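Long-range contacts in DUF176 (Nitrosomonas europaea, PDB 2OMO), which is probably an oxidoreductase of the antibiotic biosynthesis monooxygenase family, found as an assembly of two chains: residues 35-43 and 96-104; 43-54 and 87-96. One frame throughout, in Å; residues are numbered along the deposited sequence. Where two conformers were deposited one is given.

Contact 1 (35-43 and 96-104); sequences DKTEAFKEA and WRDTVADWM
Helix 37-43 and helix 96-100 run almost exactly antiparallel, at 173°, with axes 10.3 Å apart and Phe40 level with Val100. No hydrogen bond crosses between the segments; the contact is made by packing. Trp103 is inserted between the two backbones. Its CG turns beside its own backbone N (chi1 -53°), which sets the indole between the two segments. Ala39 CB sits over the six-membered ring of Trp103, 3.7 Å from its centroid, as a CH-pi contact. Lys36 CD does the same over the five-membered ring on the same face. The opposite face lies on the backbone of Thr99 and Val100. Ala43 CB meets this indole at its edge, 3.9 Å from CZ3 of Trp103, and also touches Val100 CG1. Deeper in, Phe40 CD1 packs 3.7 Å from Val100 CG1 and 3.5 Å from CE of Met104, a selenomethionine in a Met-aromatic contact. Phe40 CE1 also meets Trp96 CZ2 at 3.9 Å, with the ring planes at 60°. The helix pair covers one face of the four-stranded antiparallel sheet, as in the ferredoxin-like alpha+beta fold of this family. There Phe40 meets Phe72 and Trp96 rests on Leu74, both of strand 71-78. Trp103 is also tied by its backbone to Lys33, just beyond strand 24-31.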
loop_
_atom_site.group_PDB
_atom_site.type_symbol
_atom_site.label_atom_id
_atom_site.label_comp_id
_atom_site.label_asym_id
_atom_site.label_seq_id
_atom_site.Cartn_x
_atom_site.Cartn_y
_atom_site.Cartn_z
ATOM N N ASP A 35 -1.434 -14.993 -19.850
ATOM C CA ASP A 35 -2.486 -15.995 -19.847
ATOM C C ASP A 35 -2.621 -16.750 -18.506
ATOM O O ASP A 35 -3.154 -17.882 -18.459
ATOM C CB ASP A 35 -2.287 -16.954 -21.019
ATOM C CG ASP A 35 -0.986 -17.746 -20.924
ATOM O OD1 ASP A 35 -0.028 -17.355 -20.202
ATOM O OD2 ASP A 35 -0.925 -18.793 -21.610
ATOM N N LYS A 36 -2.108 -16.124 -17.445
ATOM C CA LYS A 36 -2.164 -16.664 -16.082
ATOM C C LYS A 36 -2.702 -15.676 -15.046
ATOM O O LYS A 36 -2.628 -15.923 -13.831
ATOM C CB LYS A 36 -0.791 -17.162 -15.638
ATOM C CG LYS A 36 -0.227 -18.291 -16.503
ATOM C CD LYS A 36 -1.007 -19.612 -16.289
ATOM C CE LYS A 36 -0.347 -20.767 -16.998
ATOM N NZ LYS A 36 -0.560 -20.683 -18.461
ATOM N N THR A 37 -3.299 -14.594 -15.517
ATOM C CA THR A 37 -3.883 -13.610 -14.580
ATOM C C THR A 37 -4.979 -14.194 -13.682
ATOM O O THR A 37 -4.985 -13.915 -12.472
ATOM C CB THR A 37 -4.378 -12.307 -15.242
ATOM O OG1 THR A 37 -5.370 -12.619 -16.215
ATOM C CG2 THR A 37 -3.221 -11.593 -15.917
ATOM N N GLU A 38 -5.868 -15.019 -14.245
ATOM C CA GLU A 38 -6.985 -15.616 -13.448
ATOM C C GLU A 38 -6.392 -16.656 -12.521
ATOM O O GLU A 38 -6.783 -16.747 -11.370
ATOM C CB GLU A 38 -8.095 -16.211 -14.327
ATOM C CG GLU A 38 -8.651 -15.210 -15.381
ATOM C CD GLU A 38 -8.774 -13.808 -14.840
ATOM O OE1 GLU A 38 -9.599 -13.601 -13.926
ATOM O OE2 GLU A 38 -8.034 -12.894 -15.330
ATOM N N ALA A 39 -5.420 -17.424 -13.030
ATOM C CA ALA A 39 -4.758 -18.438 -12.231
ATOM C C ALA A 39 -4.060 -17.754 -11.047
ATOM O O ALA A 39 -4.139 -18.218 -9.894
ATOM C CB ALA A 39 -3.754 -19.218 -13.078
ATOM N N PHE A 40 -3.396 -16.638 -11.332
ATOM C CA PHE A 40 -2.673 -15.945 -10.279
ATOM C C PHE A 40 -3.626 -15.371 -9.214
ATOM O O PHE A 40 -3.333 -15.500 -8.005
ATOM C CB PHE A 40 -1.809 -14.838 -10.848
ATOM C CG PHE A 40 -1.060 -14.042 -9.782
ATOM C CD1 PHE A 40 0.115 -14.548 -9.244
ATOM C CD2 PHE A 40 -1.518 -12.798 -9.364
ATOM C CE1 PHE A 40 0.864 -13.806 -8.284
ATOM C CE2 PHE A 40 -0.794 -12.063 -8.410
ATOM C CZ PHE A 40 0.384 -12.587 -7.867
ATOM N N LYS A 41 -4.766 -14.796 -9.644
ATOM C CA LYS A 41 -5.772 -14.277 -8.708
ATOM C C LYS A 41 -6.290 -15.347 -7.779
ATOM O O LYS A 41 -6.472 -15.128 -6.578
ATOM C CB LYS A 41 -6.957 -13.615 -9.439
ATOM C CG LYS A 41 -6.528 -12.373 -10.227
ATOM C CD LYS A 41 -7.712 -11.587 -10.818
ATOM C CE LYS A 41 -8.750 -12.416 -11.478
ATOM N NZ LYS A 41 -9.756 -11.514 -12.116
ATOM N N GLU A 42 -6.523 -16.537 -8.338
ATOM C CA GLU A 42 -7.123 -17.595 -7.552
ATOM C C GLU A 42 -6.135 -18.092 -6.484
ATOM O O GLU A 42 -6.507 -18.332 -5.343
ATOM C CB GLU A 42 -7.560 -18.718 -8.507
ATOM C CG GLU A 42 -7.893 -20.056 -7.897
ATOM C CD GLU A 42 -8.367 -21.012 -9.028
ATOM O OE1 GLU A 42 -7.604 -21.193 -10.013
ATOM O OE2 GLU A 42 -9.495 -21.521 -8.936
ATOM N N ALA A 43 -4.887 -18.281 -6.889
ATOM C CA ALA A 43 -3.828 -18.721 -5.978
ATOM C C ALA A 43 -3.611 -17.662 -4.886
ATOM O O ALA A 43 -3.447 -17.997 -3.710
ATOM C CB ALA A 43 -2.527 -19.002 -6.758
ATOM N N TRP A 96 1.698 -20.873 -2.126
ATOM C CA TRP A 96 1.532 -19.782 -3.049
ATOM C C TRP A 96 2.822 -19.584 -3.862
ATOM O O TRP A 96 2.782 -19.585 -5.093
ATOM C CB TRP A 96 1.124 -18.521 -2.272
ATOM C CG TRP A 96 1.025 -17.308 -3.125
ATOM C CD1 TRP A 96 -0.077 -16.889 -3.832
ATOM C CD2 TRP A 96 2.060 -16.361 -3.374
ATOM N NE1 TRP A 96 0.221 -15.708 -4.493
ATOM C CE2 TRP A 96 1.537 -15.385 -4.251
ATOM C CE3 TRP A 96 3.394 -16.246 -2.952
ATOM C CZ2 TRP A 96 2.299 -14.279 -4.685
ATOM C CZ3 TRP A 96 4.153 -15.147 -3.380
ATOM C CH2 TRP A 96 3.601 -14.179 -4.236
ATOM N N ARG A 97 3.956 -19.431 -3.175
ATOM C CA ARG A 97 5.237 -19.174 -3.813
ATOM C C ARG A 97 5.559 -20.244 -4.870
ATOM O O ARG A 97 5.882 -19.912 -6.006
ATOM C CB ARG A 97 6.359 -19.110 -2.762
ATOM C CG ARG A 97 7.731 -18.761 -3.302
ATOM C CD ARG A 97 8.781 -19.167 -2.283
ATOM N NE ARG A 97 8.769 -20.628 -2.142
ATOM C CZ ARG A 97 9.494 -21.331 -1.263
ATOM N NH1 ARG A 97 10.295 -20.712 -0.402
ATOM N NH2 ARG A 97 9.417 -22.665 -1.248
ATOM N N ASP A 98 5.444 -21.514 -4.490
ATOM C CA ASP A 98 5.666 -22.618 -5.446
ATOM C C ASP A 98 4.665 -22.603 -6.602
ATOM O O ASP A 98 5.038 -22.876 -7.744
ATOM C CB ASP A 98 5.608 -23.965 -4.740
ATOM C CG ASP A 98 6.738 -24.163 -3.774
ATOM O OD1 ASP A 98 7.637 -23.285 -3.692
ATOM O OD2 ASP A 98 6.740 -25.225 -3.103
ATOM N N THR A 99 3.409 -22.290 -6.305
ATOM C CA THR A 99 2.342 -22.302 -7.312
ATOM C C THR A 99 2.499 -21.232 -8.411
ATOM O O THR A 99 2.354 -21.537 -9.633
ATOM C CB THR A 99 0.966 -22.228 -6.631
ATOM O OG1 THR A 99 0.833 -23.345 -5.742
ATOM C CG2 THR A 99 -0.194 -22.302 -7.645
ATOM N N VAL A 100 2.835 -20.015 -7.997
ATOM C CA VAL A 100 2.839 -18.903 -8.923
ATOM C C VAL A 100 4.215 -18.746 -9.604
ATOM O O VAL A 100 4.367 -17.971 -10.534
ATOM C CB VAL A 100 2.394 -17.576 -8.233
ATOM C CG1 VAL A 100 1.036 -17.722 -7.523
ATOM C CG2 VAL A 100 3.475 -17.095 -7.244
ATOM N N ALA A 101 5.210 -19.515 -9.154
ATOM C CA ALA A 101 6.581 -19.328 -9.649
ATOM C C ALA A 101 6.624 -19.251 -11.203
ATOM O O ALA A 101 7.183 -18.298 -11.788
ATOM C CB ALA A 101 7.477 -20.439 -9.126
ATOM N N ASP A 102 5.972 -20.210 -11.845
ATOM C CA ASP A 102 6.011 -20.336 -13.292
ATOM C C ASP A 102 5.107 -19.347 -14.020
ATOM O O ASP A 102 5.148 -19.271 -15.263
ATOM C CB ASP A 102 5.682 -21.774 -13.706
ATOM C CG ASP A 102 6.772 -22.753 -13.296
ATOM O OD1 ASP A 102 7.950 -22.330 -13.238
ATOM O OD2 ASP A 102 6.445 -23.932 -13.036
ATOM N N TRP A 103 4.306 -18.592 -13.258
ATOM C CA TRP A 103 3.376 -17.655 -13.856
ATOM C C TRP A 103 3.906 -16.239 -13.817
ATOM O O TRP A 103 3.289 -15.332 -14.382
ATOM C CB TRP A 103 1.996 -17.702 -13.192
ATOM C CG TRP A 103 1.347 -19.112 -13.115
ATOM C CD1 TRP A 103 1.612 -20.226 -13.903
ATOM C CD2 TRP A 103 0.353 -19.524 -12.180
ATOM N NE1 TRP A 103 0.838 -21.286 -13.498
ATOM C CE2 TRP A 103 0.049 -20.882 -12.454
ATOM C CE3 TRP A 103 -0.324 -18.875 -11.136
ATOM C CZ2 TRP A 103 -0.895 -21.605 -11.710
ATOM C CZ3 TRP A 103 -1.267 -19.609 -10.401
ATOM C CH2 TRP A 103 -1.542 -20.945 -10.696
HETATM N N MSE A 104 5.049 -16.030 -13.160
HETATM C CA MSE A 104 5.672 -14.681 -13.113
HETATM C C MSE A 104 6.285 -14.335 -14.461
HETATM O O MSE A 104 6.996 -15.172 -15.073
HETATM C CB MSE A 104 6.759 -14.616 -12.037
HETATM C CG MSE A 104 6.263 -15.028 -10.679
HETATM SE SE MSE A 104 4.832 -13.813 -10.073
HETATM C CE MSE A 104 3.359 -14.805 -10.627
#

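Contact 2 (43-54 and 87-96); sequences ATRMNHEQSIRE and HKETAHYLTW
Thr44 takes the indole N-H of Trp96 on its hydroxyl: NE1 of Trp96 lies 3.0 Å from OG1 of Thr44, and the bond is nearly straight and in the ring plane. OG1 is also bonded to the carbonyl of Phe40, one turn back. Nearly one turn on, Asn47 points ND2 over a face of the same indole, 3.4 Å from CG of Trp96, its amide inclined to the ring. Its CG stands opposite the backbone N, which carries the amide across to the other helix. Asn47 ND2 also donates to a water that is hydrogen-bonded to His87 NE2. Gln50 covers a face of the His92 imidazole, its CB 3.3 Å from the ring centroid; Thr90 OG1 lies over the other face. Ser51 OG accepts from His92 NE2 at 3.0 Å, close to the ring plane. Glu54, after the helix, reaches back with an extended chain and receives two histidines on one oxygen, a pair of His-carboxylate hydrogen bonds. His87 ND1 approaches Glu54 OE2 at 2.7 Å on the syn lone pair, nearly straight at 167°. His92 NE2 is 2.8 Å from the same OE2, on its anti lone pair. Its single N-H is shared with Ser51 OG, consistent with the more bent 141° here. The second oxygen, OE1, is hydrogen-bonded to Tyr78 OH. The two histidine bonds join the turn that follows helix 37-51 to the end of helix 81-87 and the first turn of helix 91-100, whose N-cap is Thr90. Helix 43-51 and helix 91-96 pack antiparallel, at 166°, against one face of the sheet: Thr44, Asn47 and Ser51 touch Ile62 or Phe60 of strand 57-65, and Thr44 and His87 meet Leu74, Glu76 and Tyr78 of strand 71-78.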
loop_
_atom_site.group_PDB
_atom_site.type_symbol
_atom_site.label_atom_id
_atom_site.label_comp_id
_atom_site.label_asym_id
_atom_site.label_seq_id
_atom_site.Cartn_x
_atom_site.Cartn_y
_atom_site.Cartn_z
ATOM N N ALA A 43 -4.887 -18.281 -6.889
ATOM C CA ALA A 43 -3.828 -18.721 -5.978
ATOM C C ALA A 43 -3.611 -17.662 -4.886
ATOM O O ALA A 43 -3.447 -17.997 -3.710
ATOM C CB ALA A 43 -2.527 -19.002 -6.758
ATOM N N THR A 44 -3.661 -16.385 -5.276
ATOM C CA THR A 44 -3.422 -15.306 -4.319
ATOM C C THR A 44 -4.627 -15.132 -3.368
ATOM O O THR A 44 -4.451 -14.728 -2.208
ATOM C CB THR A 44 -3.036 -13.992 -5.055
ATOM O OG1 THR A 44 -1.942 -14.274 -5.930
ATOM C CG2 THR A 44 -2.654 -12.893 -4.066
ATOM N N ARG A 45 -5.827 -15.492 -3.820
ATOM C CA ARG A 45 -7.017 -15.474 -2.954
ATOM C C ARG A 45 -6.770 -16.362 -1.728
ATOM O O ARG A 45 -7.066 -15.985 -0.589
ATOM C CB ARG A 45 -8.261 -15.960 -3.734
ATOM C CG ARG A 45 -9.559 -15.993 -2.913
ATOM C CD ARG A 45 -10.722 -16.580 -3.731
ATOM N NE ARG A 45 -11.567 -17.473 -2.944
ATOM C CZ ARG A 45 -11.794 -18.758 -3.232
ATOM N NH1 ARG A 45 -12.584 -19.488 -2.457
ATOM N NH2 ARG A 45 -11.236 -19.322 -4.299
HETATM N N MSE A 46 -6.245 -17.565 -1.981
HETATM C CA MSE A 46 -5.992 -18.540 -0.943
HETATM C C MSE A 46 -4.971 -18.018 0.045
HETATM O O MSE A 46 -5.125 -18.191 1.269
HETATM C CB MSE A 46 -5.480 -19.838 -1.575
HETATM C CG MSE A 46 -6.318 -20.264 -2.752
HETATM SE SE MSE A 46 -8.004 -21.006 -2.168
HETATM C CE MSE A 46 -9.110 -19.431 -1.986
ATOM N N ASN A 47 -3.906 -17.412 -0.483
ATOM C CA ASN A 47 -2.870 -16.775 0.349
ATOM C C ASN A 47 -3.491 -15.671 1.246
ATOM O O ASN A 47 -3.306 -15.667 2.462
ATOM C CB ASN A 47 -1.787 -16.214 -0.597
ATOM C CG ASN A 47 -0.527 -15.684 0.136
ATOM O OD1 ASN A 47 -0.428 -15.758 1.335
ATOM N ND2 ASN A 47 0.434 -15.142 -0.635
ATOM N N HIS A 48 -4.274 -14.777 0.638
ATOM C CA HIS A 48 -4.972 -13.690 1.340
ATOM C C HIS A 48 -5.852 -14.239 2.483
ATOM O O HIS A 48 -5.761 -13.756 3.608
ATOM C CB HIS A 48 -5.877 -12.924 0.377
ATOM C CG HIS A 48 -6.899 -12.055 1.063
ATOM N ND1 HIS A 48 -6.599 -10.792 1.548
ATOM C CD2 HIS A 48 -8.208 -12.268 1.343
ATOM C CE1 HIS A 48 -7.692 -10.263 2.083
ATOM N NE2 HIS A 48 -8.677 -11.143 1.984
ATOM N N GLU A 49 -6.689 -15.236 2.177
ATOM C CA GLU A 49 -7.675 -15.788 3.133
ATOM C C GLU A 49 -7.005 -16.321 4.378
ATOM O O GLU A 49 -7.538 -16.172 5.461
ATOM C CB GLU A 49 -8.550 -16.872 2.478
ATOM C CG GLU A 49 -9.516 -16.269 1.428
ATOM C CD GLU A 49 -10.389 -17.297 0.713
ATOM O OE1 GLU A 49 -10.221 -18.515 0.924
ATOM O OE2 GLU A 49 -11.263 -16.863 -0.071
ATOM N N GLN A 50 -5.832 -16.927 4.228
ATOM C CA GLN A 50 -5.101 -17.451 5.361
ATOM C C GLN A 50 -4.266 -16.350 6.027
ATOM O O GLN A 50 -4.082 -16.352 7.226
ATOM C CB GLN A 50 -4.194 -18.611 4.941
ATOM C CG GLN A 50 -4.955 -19.872 4.492
ATOM C CD GLN A 50 -5.973 -20.323 5.524
ATOM O OE1 GLN A 50 -5.663 -20.456 6.719
ATOM N NE2 GLN A 50 -7.209 -20.559 5.072
ATOM N N SER A 51 -3.731 -15.444 5.242
ATOM C CA SER A 51 -2.790 -14.462 5.763
ATOM C C SER A 51 -3.487 -13.459 6.669
ATOM O O SER A 51 -2.897 -13.028 7.666
ATOM C CB SER A 51 -2.012 -13.791 4.633
ATOM O OG SER A 51 -1.092 -14.702 4.051
ATOM N N ILE A 52 -4.734 -13.121 6.365
ATOM C CA ILE A 52 -5.488 -12.187 7.228
ATOM C C ILE A 52 -5.817 -12.733 8.622
ATOM O O ILE A 52 -6.247 -11.979 9.499
ATOM C CB ILE A 52 -6.740 -11.576 6.559
ATOM C CG1 ILE A 52 -7.809 -12.640 6.230
ATOM C CG2 ILE A 52 -6.288 -10.758 5.326
ATOM C CD1 ILE A 52 -9.137 -12.077 5.809
ATOM N N ARG A 53 -5.614 -14.039 8.779
ATOM C CA ARG A 53 -5.796 -14.746 10.033
ATOM C C ARG A 53 -4.485 -14.886 10.806
ATOM O O ARG A 53 -4.467 -15.440 11.915
ATOM C CB ARG A 53 -6.359 -16.127 9.723
ATOM C CG ARG A 53 -7.701 -16.080 9.001
ATOM C CD ARG A 53 -8.204 -17.478 8.668
ATOM N NE ARG A 53 -8.203 -18.318 9.859
ATOM C CZ ARG A 53 -9.208 -18.409 10.733
ATOM N NH1 ARG A 53 -10.340 -17.732 10.552
ATOM N NH2 ARG A 53 -9.084 -19.194 11.792
ATOM N N GLU A 54 -3.379 -14.421 10.241
ATOM C CA GLU A 54 -2.087 -14.526 10.925
ATOM C C GLU A 54 -2.040 -13.525 12.076
ATOM O O GLU A 54 -2.558 -12.395 11.956
ATOM C CB GLU A 54 -0.907 -14.260 9.996
ATOM C CG GLU A 54 -0.659 -15.286 8.908
ATOM C CD GLU A 54 0.375 -14.832 7.909
ATOM O OE1 GLU A 54 1.209 -13.942 8.235
ATOM O OE2 GLU A 54 0.360 -15.351 6.775
ATOM N N HIS A 87 5.235 -14.860 8.417
ATOM C CA HIS A 87 4.461 -15.138 7.215
ATOM C C HIS A 87 5.185 -16.074 6.249
ATOM O O HIS A 87 4.555 -16.913 5.632
ATOM C CB HIS A 87 4.133 -13.838 6.472
ATOM C CG HIS A 87 3.475 -14.033 5.138
ATOM N ND1 HIS A 87 2.182 -14.481 4.996
ATOM C CD2 HIS A 87 3.910 -13.755 3.880
ATOM C CE1 HIS A 87 1.870 -14.549 3.713
ATOM N NE2 HIS A 87 2.897 -14.098 3.012
ATOM N N LYS A 88 6.496 -15.919 6.092
ATOM C CA LYS A 88 7.214 -16.682 5.072
ATOM C C LYS A 88 7.447 -18.142 5.486
ATOM O O LYS A 88 7.921 -18.958 4.683
ATOM C CB LYS A 88 8.518 -15.985 4.662
ATOM C CG LYS A 88 8.270 -14.699 3.837
ATOM C CD LYS A 88 9.501 -14.317 2.976
ATOM C CE LYS A 88 9.565 -12.817 2.674
ATOM N NZ LYS A 88 10.588 -12.481 1.596
ATOM N N GLU A 89 7.034 -18.444 6.717
ATOM C CA GLU A 89 7.150 -19.760 7.344
ATOM C C GLU A 89 5.872 -20.578 7.161
ATOM O O GLU A 89 5.855 -21.807 7.362
ATOM C CB GLU A 89 7.421 -19.605 8.848
ATOM C CG GLU A 89 8.870 -19.349 9.239
ATOM C CD GLU A 89 9.142 -19.735 10.691
ATOM O OE1 GLU A 89 9.717 -20.828 10.928
ATOM O OE2 GLU A 89 8.762 -18.957 11.598
ATOM N N THR A 90 4.792 -19.900 6.798
ATOM C CA THR A 90 3.487 -20.545 6.764
ATOM C C THR A 90 3.361 -21.459 5.537
ATOM O O THR A 90 4.009 -21.208 4.487
ATOM C CB THR A 90 2.330 -19.506 6.811
ATOM O OG1 THR A 90 2.253 -18.813 5.563
ATOM C CG2 THR A 90 2.565 -18.491 7.921
ATOM N N ALA A 91 2.560 -22.527 5.686
ATOM C CA ALA A 91 2.291 -23.444 4.565
ATOM C C ALA A 91 1.645 -22.712 3.364
ATOM O O ALA A 91 2.001 -22.965 2.211
ATOM C CB ALA A 91 1.419 -24.592 5.004
ATOM N N HIS A 92 0.715 -21.796 3.653
ATOM C CA HIS A 92 -0.028 -21.092 2.592
ATOM C C HIS A 92 0.891 -20.170 1.818
ATOM O O HIS A 92 0.775 -20.087 0.592
ATOM C CB HIS A 92 -1.288 -20.368 3.103
ATOM C CG HIS A 92 -1.021 -19.308 4.129
ATOM N ND1 HIS A 92 -0.961 -19.565 5.487
ATOM C CD2 HIS A 92 -0.875 -17.970 3.994
ATOM C CE1 HIS A 92 -0.764 -18.430 6.138
ATOM N NE2 HIS A 92 -0.695 -17.452 5.254
ATOM N N TYR A 93 1.844 -19.522 2.504
ATOM C CA TYR A 93 2.874 -18.794 1.760
ATOM C C TYR A 93 3.687 -19.697 0.822
ATOM O O TYR A 93 3.879 -19.396 -0.352
ATOM C CB TYR A 93 3.826 -18.012 2.683
ATOM C CG TYR A 93 5.025 -17.485 1.903
ATOM C CD1 TYR A 93 4.879 -16.452 0.961
ATOM C CD2 TYR A 93 6.288 -18.064 2.058
ATOM C CE1 TYR A 93 5.986 -15.991 0.227
ATOM C CE2 TYR A 93 7.388 -17.618 1.344
ATOM C CZ TYR A 93 7.228 -16.585 0.433
ATOM O OH TYR A 93 8.334 -16.189 -0.255
ATOM N N LEU A 94 4.217 -20.773 1.387
ATOM C CA LEU A 94 5.071 -21.705 0.661
ATOM C C LEU A 94 4.332 -22.310 -0.521
ATOM O O LEU A 94 4.903 -22.436 -1.615
ATOM C CB LEU A 94 5.610 -22.795 1.613
ATOM C CG LEU A 94 6.525 -22.231 2.745
ATOM C CD1 LEU A 94 6.741 -23.269 3.859
ATOM C CD2 LEU A 94 7.871 -21.645 2.263
ATOM N N THR A 95 3.064 -22.669 -0.311
ATOM C CA THR A 95 2.195 -23.142 -1.386
ATOM C C THR A 95 2.034 -22.102 -2.512
ATOM O O THR A 95 2.192 -22.419 -3.688
ATOM C CB THR A 95 0.814 -23.564 -0.826
ATOM O OG1 THR A 95 0.984 -24.712 0.025
ATOM C CG2 THR A 95 -0.159 -23.905 -1.955
ATOM N N TRP A 96 1.698 -20.873 -2.126
ATOM C CA TRP A 96 1.532 -19.782 -3.049
ATOM C C TRP A 96 2.822 -19.584 -3.862
ATOM O O TRP A 96 2.782 -19.585 -5.093
ATOM C CB TRP A 96 1.124 -18.521 -2.272
ATOM C CG TRP A 96 1.025 -17.308 -3.125
ATOM C CD1 TRP A 96 -0.077 -16.889 -3.832
ATOM C CD2 TRP A 96 2.060 -16.361 -3.374
ATOM N NE1 TRP A 96 0.221 -15.708 -4.493
ATOM C CE2 TRP A 96 1.537 -15.385 -4.251
ATOM C CE3 TRP A 96 3.394 -16.246 -2.952
ATOM C CZ2 TRP A 96 2.299 -14.279 -4.685
ATOM C CZ3 TRP A 96 4.153 -15.147 -3.380
ATOM C CH2 TRP A 96 3.601 -14.179 -4.236
HETATM O O HOH W 1 2.895 -13.557 0.135
#

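Contacts 1 and 2 are successive lengths of one antiparallel helix pair, helix 37-51 with helix 91-100, lying on one face of the four-stranded sheet. Ala43 and Trp96 belong to both and mark the join; the two centres are 13 Å apart. Contact 1 is the outer end, only partly buried, and holds by apolar and aromatic packing without a hydrogen bond across. Contact 2 lies nearer the centre of the chain and is more buried, yet it is the polar one, with histidines, a carboxylate, hydroxyls and a water. It also brings in the end of helix 81-87. Trp96 marks the change: CZ2 of its benzo ring meets Phe40, while its N-H and one face meet polar groups.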